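Local coordinates for AvGluR1 ligand binding domain (Adineta vaga, PDB 4IO6), which binds amino acids such as glutamate and methionine in its clamshell ligand-binding domain, and as a whole receptor probably opens a ligand-gated ion channel, at residues Met107-Arg112 and Ile174-Met179; Ile135-Ala140 and Arg154-Leu159. One frame throughout, in Å; residues are numbered along the deposited sequence.

Contact 1. Residues Met107-Arg112 and Ile174-Met179. With MET (methionine), chain C.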
loop_
_atom_site.group_PDB
_atom_site.type_symbol
_atom_site.label_atom_id
_atom_site.label_comp_id
_atom_site.label_asym_id
_atom_site.label_seq_id
_atom_site.Cartn_x
_atom_site.Cartn_y
_atom_site.Cartn_z
ATOM N N MET A 107 6.918 0.042 -10.989
ATOM C CA MET A 107 8.114 0.281 -11.794
ATOM C C MET A 107 7.787 0.824 -13.170
ATOM O O MET A 107 6.676 0.633 -13.685
ATOM C CB MET A 107 8.928 -1.010 -11.917
ATOM C CG MET A 107 9.595 -1.384 -10.621
ATOM S SD MET A 107 10.788 -2.753 -10.836
ATOM C CE MET A 107 9.750 -4.177 -10.669
ATOM N N ARG A 108 8.764 1.505 -13.763
ATOM C CA ARG A 108 8.682 2.006 -15.129
ATOM C C ARG A 108 9.910 1.561 -15.917
ATOM O O ARG A 108 10.979 1.333 -15.335
ATOM C CB ARG A 108 8.665 3.544 -15.174
ATOM C CG ARG A 108 7.513 4.252 -14.441
ATOM C CD ARG A 108 6.154 4.090 -15.077
ATOM N NE ARG A 108 6.050 4.284 -16.532
ATOM C CZ ARG A 108 5.855 5.437 -17.171
ATOM N NH1 ARG A 108 5.791 6.588 -16.508
ATOM N NH2 ARG A 108 5.745 5.438 -18.499
ATOM N N ILE A 109 9.757 1.502 -17.237
ATOM C CA ILE A 109 10.863 1.302 -18.157
ATOM C C ILE A 109 11.552 2.642 -18.440
ATOM O O ILE A 109 10.882 3.622 -18.794
ATOM C CB ILE A 109 10.366 0.687 -19.463
ATOM C CG1 ILE A 109 9.674 -0.645 -19.169
ATOM C CG2 ILE A 109 11.518 0.495 -20.438
ATOM C CD1 ILE A 109 8.845 -1.167 -20.326
ATOM N N LEU A 110 12.871 2.664 -18.233
ATOM C CA LEU A 110 13.749 3.816 -18.497
ATOM C C LEU A 110 14.530 3.618 -19.786
ATOM O O LEU A 110 15.043 2.536 -20.011
ATOM C CB LEU A 110 14.768 3.904 -17.366
ATOM C CG LEU A 110 15.728 5.092 -17.437
ATOM C CD1 LEU A 110 15.004 6.441 -17.239
ATOM C CD2 LEU A 110 16.829 4.940 -16.374
ATOM N N MET A 111 14.636 4.656 -20.608
ATOM C CA MET A 111 15.344 4.539 -21.895
ATOM C C MET A 111 15.823 5.893 -22.357
ATOM O O MET A 111 15.414 6.899 -21.808
ATOM C CB MET A 111 14.417 3.942 -22.957
ATOM C CG MET A 111 13.238 4.835 -23.338
ATOM S SD MET A 111 12.249 4.021 -24.625
ATOM C CE MET A 111 11.212 5.366 -25.178
ATOM N N ARG A 112 16.684 5.914 -23.366
ATOM C CA ARG A 112 17.075 7.170 -24.004
ATOM C C ARG A 112 15.907 7.684 -24.825
ATOM O O ARG A 112 15.197 6.910 -25.454
ATOM C CB ARG A 112 18.258 6.954 -24.963
ATOM C CG ARG A 112 19.591 6.684 -24.307
ATOM C CD ARG A 112 20.705 6.553 -25.357
ATOM N NE ARG A 112 20.392 5.540 -26.379
ATOM C CZ ARG A 112 20.549 4.222 -26.221
ATOM N NH1 ARG A 112 21.025 3.718 -25.088
ATOM N NH2 ARG A 112 20.217 3.395 -27.206
ATOM N N ILE A 174 23.575 -0.130 -23.045
ATOM C CA ILE A 174 22.246 -0.740 -22.914
ATOM C C ILE A 174 21.173 0.160 -23.556
ATOM O O ILE A 174 21.405 1.356 -23.793
ATOM C CB ILE A 174 21.891 -1.044 -21.434
ATOM C CG1 ILE A 174 21.859 0.253 -20.626
ATOM C CG2 ILE A 174 22.901 -2.059 -20.880
ATOM C CD1 ILE A 174 21.491 0.088 -19.145
ATOM N N ASP A 175 20.017 -0.429 -23.863
ATOM C CA ASP A 175 18.892 0.295 -24.428
ATOM C C ASP A 175 17.779 0.589 -23.424
ATOM O O ASP A 175 16.986 1.495 -23.629
ATOM C CB ASP A 175 18.273 -0.505 -25.574
ATOM C CG ASP A 175 19.150 -0.537 -26.822
ATOM O OD1 ASP A 175 19.760 0.499 -27.177
ATOM O OD2 ASP A 175 19.216 -1.596 -27.485
ATOM N N VAL A 176 17.673 -0.205 -22.368
ATOM C CA VAL A 176 16.608 0.002 -21.381
ATOM C C VAL A 176 17.026 -0.486 -20.024
ATOM O O VAL A 176 17.910 -1.315 -19.923
ATOM C CB VAL A 176 15.333 -0.806 -21.684
ATOM C CG1 VAL A 176 14.682 -0.333 -22.896
ATOM C CG2 VAL A 176 15.657 -2.320 -21.841
ATOM N N SER A 177 16.377 0.051 -18.982
ATOM C CA SER A 177 16.426 -0.522 -17.633
ATOM C C SER A 177 15.085 -0.274 -16.936
ATOM O O SER A 177 14.115 0.172 -17.558
ATOM C CB SER A 177 17.596 0.052 -16.820
ATOM O OG SER A 177 17.869 -0.721 -15.678
ATOM N N PHE A 178 15.017 -0.622 -15.659
ATOM C CA PHE A 178 13.797 -0.447 -14.853
ATOM C C PHE A 178 14.105 0.463 -13.678
ATOM O O PHE A 178 15.200 0.387 -13.096
ATOM C CB PHE A 178 13.315 -1.768 -14.251
ATOM C CG PHE A 178 12.999 -2.860 -15.244
ATOM C CD1 PHE A 178 12.585 -2.582 -16.527
ATOM C CD2 PHE A 178 13.085 -4.196 -14.837
ATOM C CE1 PHE A 178 12.285 -3.624 -17.410
ATOM C CE2 PHE A 178 12.771 -5.233 -15.695
ATOM C CZ PHE A 178 12.371 -4.959 -16.969
ATOM N N MET A 179 13.131 1.298 -13.316
ATOM C CA MET A 179 13.204 2.109 -12.118
ATOM C C MET A 179 11.859 2.107 -11.406
ATOM O O MET A 179 10.819 1.953 -12.027
ATOM C CB MET A 179 13.536 3.574 -12.432
ATOM C CG MET A 179 14.982 3.821 -12.837
ATOM S SD MET A 179 15.403 5.578 -12.954
ATOM C CE MET A 179 15.474 6.059 -11.225
HETATM N N MET C . 12.890 -0.428 -4.563
HETATM C CA MET C . 13.723 -1.451 -5.231
HETATM C C MET C . 14.157 -2.504 -4.246
HETATM O O MET C . 13.875 -2.406 -3.016
HETATM C CB MET C . 14.954 -0.854 -5.923
HETATM C CG MET C . 14.633 -0.310 -7.288
HETATM S SD MET C . 14.258 -1.737 -8.399
HETATM C CE MET C . 13.392 -0.898 -9.733
HETATM O OXT MET C . 14.812 -3.486 -4.613
HETATM O O HOH W 1 17.719 3.731 -24.869
#
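Arg108 and Leu110 pair with Met179 and Ser177 as the hydrogen-bonded pairs of an antiparallel sheet, in one lobe of the periplasmic-binding-protein fold. On one face, the CD2 methyl of Leu110 sits against the thioether of Met179, 3.8 Å from its SD; with CG of Leu110 anti to the backbone N (chi1 -177°), the branch reaches diagonally towards that sulfur. Leu169, Met165 and Tyr166 of helix 162-170 lie over this face. On the other, Ile109 is the bump that fills the notch between Val176 and Phe178: CG2 of Ile109 lies alongside CG1 of Val176 at 4.1 Å, and CG1 of Ile109 leans obliquely to CE1 of Phe178 at 4.3 Å. Phe202 meets the same ring edge-to-face. At the binding-cleft end, Met107 runs out extended at chi2 (-170°), which carries its SD to 3.4 Å from CE of the bound methionine. The far end is polar. A water bridges Arg112 N and Asp175 O and rests over one face of the Arg112 guanidinium. At the edge of that group, NH1 donates to Ile174 O at 2.7 Å, in the carbonyl plane, and NH2 forms a salt bridge with Asp175 OD1 at 2.9 Å.

Contact 2. Residues Ile135-Ala140 and Arg154-Leu159. With MET (methionine), chain C.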
loop_
_atom_site.group_PDB
_atom_site.type_symbol
_atom_site.label_atom_id
_atom_site.label_comp_id
_atom_site.label_asym_id
_atom_site.label_seq_id
_atom_site.Cartn_x
_atom_site.Cartn_y
_atom_site.Cartn_z
ATOM N N ILE A 135 20.061 -4.445 -15.751
ATOM C CA ILE A 135 19.344 -4.808 -14.521
ATOM C C ILE A 135 20.274 -4.629 -13.348
ATOM O O ILE A 135 21.356 -5.200 -13.304
ATOM C CB ILE A 135 18.860 -6.280 -14.580
ATOM C CG1 ILE A 135 17.778 -6.451 -15.662
ATOM C CG2 ILE A 135 18.384 -6.777 -13.228
ATOM C CD1 ILE A 135 16.515 -5.663 -15.408
ATOM N N ARG A 136 19.856 -3.816 -12.378
ATOM C CA ARG A 136 20.624 -3.659 -11.151
ATOM C C ARG A 136 20.490 -4.936 -10.290
ATOM O O ARG A 136 19.393 -5.325 -9.912
ATOM C CB ARG A 136 20.159 -2.437 -10.360
ATOM C CG ARG A 136 20.670 -1.142 -10.934
ATOM C CD ARG A 136 20.007 0.030 -10.199
ATOM N NE ARG A 136 18.658 0.234 -10.709
ATOM C CZ ARG A 136 17.653 0.806 -10.037
ATOM N NH1 ARG A 136 17.789 1.188 -8.773
ATOM N NH2 ARG A 136 16.486 0.955 -10.636
ATOM N N ILE A 137 21.600 -5.592 -10.012
ATOM C CA ILE A 137 21.534 -6.829 -9.229
ATOM C C ILE A 137 21.096 -6.505 -7.807
ATOM O O ILE A 137 21.344 -5.400 -7.303
ATOM C CB ILE A 137 22.854 -7.616 -9.277
ATOM C CG1 ILE A 137 23.980 -6.869 -8.576
ATOM C CG2 ILE A 137 23.182 -7.944 -10.727
ATOM C CD1 ILE A 137 25.284 -7.637 -8.575
ATOM N N GLY A 138 20.384 -7.442 -7.180
ATOM C CA GLY A 138 19.964 -7.271 -5.799
ATOM C C GLY A 138 18.892 -6.224 -5.664
ATOM O O GLY A 138 18.865 -5.475 -4.690
ATOM N N THR A 139 17.999 -6.156 -6.646
ATOM C CA THR A 139 16.846 -5.263 -6.598
ATOM C C THR A 139 15.578 -5.995 -6.997
ATOM O O THR A 139 15.609 -7.067 -7.639
ATOM C CB THR A 139 16.968 -4.057 -7.551
ATOM O OG1 THR A 139 16.959 -4.529 -8.919
ATOM C CG2 THR A 139 18.228 -3.279 -7.243
ATOM N N ALA A 140 14.439 -5.382 -6.697
ATOM C CA ALA A 140 13.171 -5.906 -7.173
ATOM C C ALA A 140 13.053 -5.966 -8.708
ATOM O O ALA A 140 12.280 -6.762 -9.259
ATOM C CB ALA A 140 12.000 -5.093 -6.565
ATOM N N ARG A 154 19.830 -15.537 -15.681
ATOM C CA ARG A 154 20.487 -14.263 -15.446
ATOM C C ARG A 154 21.305 -13.875 -16.682
ATOM O O ARG A 154 22.534 -13.950 -16.697
ATOM C CB ARG A 154 21.308 -14.316 -14.145
ATOM C CG ARG A 154 20.419 -14.187 -12.901
ATOM C CD ARG A 154 21.196 -14.038 -11.585
ATOM N NE ARG A 154 20.315 -14.313 -10.459
ATOM C CZ ARG A 154 19.915 -15.529 -10.108
ATOM N NH1 ARG A 154 20.342 -16.590 -10.775
ATOM N NH2 ARG A 154 19.094 -15.686 -9.075
ATOM N N ASN A 155 20.606 -13.457 -17.740
ATOM C CA ASN A 155 21.246 -13.217 -19.026
ATOM C C ASN A 155 21.255 -11.727 -19.424
ATOM O O ASN A 155 21.522 -11.381 -20.586
ATOM C CB ASN A 155 20.568 -14.059 -20.119
ATOM C CG ASN A 155 19.079 -13.751 -20.229
ATOM O OD1 ASN A 155 18.625 -12.744 -19.693
ATOM N ND2 ASN A 155 18.335 -14.592 -20.949
ATOM N N PHE A 156 21.006 -10.878 -18.430
ATOM C CA PHE A 156 20.931 -9.420 -18.606
ATOM C C PHE A 156 22.310 -8.787 -18.494
ATOM O O PHE A 156 23.289 -9.468 -18.206
ATOM C CB PHE A 156 19.984 -8.801 -17.564
ATOM C CG PHE A 156 20.242 -9.253 -16.153
ATOM C CD1 PHE A 156 21.371 -8.824 -15.466
ATOM C CD2 PHE A 156 19.377 -10.138 -15.520
ATOM C CE1 PHE A 156 21.619 -9.259 -14.150
ATOM C CE2 PHE A 156 19.619 -10.577 -14.212
ATOM C CZ PHE A 156 20.754 -10.144 -13.531
ATOM N N TYR A 157 22.389 -7.477 -18.747
ATOM C CA TYR A 157 23.598 -6.704 -18.476
ATOM C C TYR A 157 23.527 -6.245 -17.021
ATOM O O TYR A 157 22.641 -5.440 -16.655
ATOM C CB TYR A 157 23.670 -5.493 -19.412
ATOM C CG TYR A 157 24.988 -4.757 -19.374
ATOM C CD1 TYR A 157 25.244 -3.785 -18.417
ATOM C CD2 TYR A 157 25.990 -5.051 -20.299
ATOM C CE1 TYR A 157 26.473 -3.121 -18.389
ATOM C CE2 TYR A 157 27.191 -4.399 -20.272
ATOM C CZ TYR A 157 27.426 -3.433 -19.320
ATOM O OH TYR A 157 28.649 -2.794 -19.306
ATOM N N PRO A 158 24.437 -6.750 -16.168
ATOM C CA PRO A 158 24.321 -6.456 -14.738
ATOM C C PRO A 158 24.826 -5.067 -14.411
ATOM O O PRO A 158 25.813 -4.628 -14.988
ATOM C CB PRO A 158 25.214 -7.508 -14.072
ATOM C CG PRO A 158 26.205 -7.863 -15.124
ATOM C CD PRO A 158 25.552 -7.684 -16.465
ATOM N N LEU A 159 24.133 -4.400 -13.495
ATOM C CA LEU A 159 24.497 -3.057 -13.053
ATOM C C LEU A 159 24.675 -3.045 -11.545
ATOM O O LEU A 159 23.927 -3.694 -10.824
ATOM C CB LEU A 159 23.393 -2.070 -13.458
ATOM C CG LEU A 159 23.093 -1.988 -14.959
ATOM C CD1 LEU A 159 21.757 -1.307 -15.220
ATOM C CD2 LEU A 159 24.240 -1.298 -15.740
HETATM N N MET C . 12.890 -0.428 -4.563
HETATM C CA MET C . 13.723 -1.451 -5.231
HETATM C C MET C . 14.157 -2.504 -4.246
HETATM O O MET C . 13.875 -2.406 -3.016
HETATM C CB MET C . 14.954 -0.854 -5.923
HETATM C CG MET C . 14.633 -0.310 -7.288
HETATM S SD MET C . 14.258 -1.737 -8.399
HETATM C CE MET C . 13.392 -0.898 -9.733
HETATM O OXT MET C . 14.812 -3.486 -4.613
HETATM O O HOH W 2 23.023 -3.461 -7.976
#
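The beta-alpha-beta unit of strand 134-136, helix 140-149 and strand 157-159 brings Ile135 and Arg136 beside Pro158 and Leu159 in a parallel pair, and the turn after the first strand enters the ligand pocket. Three backbone bonds join the segments: Ile135 N to Tyr157 O, Leu159 N to Ile135 O, and Ile137 N to Leu159 O. The Phe156 ring turns one face to Ile135, whose CB stands over it 3.8 Å from the centroid and 19° off the normal, a CH-pi contact. The ring is carried there by a chi1 of 49°, which sets CG between the backbone N and the carbonyl carbon. CG2 of Ile137 comes in obliquely, 4.0 Å from CE1 of the ring and 3.9 Å from Pro158 CB, and Tyr145 of the helix meets the ring edge-to-face. Without the ring, as with an alanine here, Ile135 CB would probably face a gap and Tyr145 lose its edge-to-face partner. On the opposite face of the pair, CG of Arg136 packs 3.8 Å from Leu159 CB, while Arg136 NH2, turned to Phe178 O of strand 176-180, lies 3.7 Å from CE of the bound methionine. Thr139, the N-cap of helix 140-149, donates from OG1 to Arg136 O at 2.7 Å, tying the turn back to its strand. Ala140 N then donates to OXT of the ligand at 2.8 Å, where the helix start is likely to favour the negative carboxylate.

Overall arrangement
Contact 2 is nested along the chain inside the loop closed by contact 1: strand 103-112 comes first, then strands 134-136 and 157-159, and finally strand 176-180. Their centres lie about 12 Å apart, on the same side of the chain's centre and within one lobe. They meet directly where Phe178 O lies 2.8 Å from Arg136 NH2, a probable hydrogen bond, and where Phe178 CD2 packs 3.8 Å from Ile135 CD1. Helix 162-170 touches both, through Leu110 and Met179 in contact 1 and Leu159 in contact 2. Both also reach the bound methionine, so contact 1 and contact 2 each furnish part of this lobe's side of the ligand pocket.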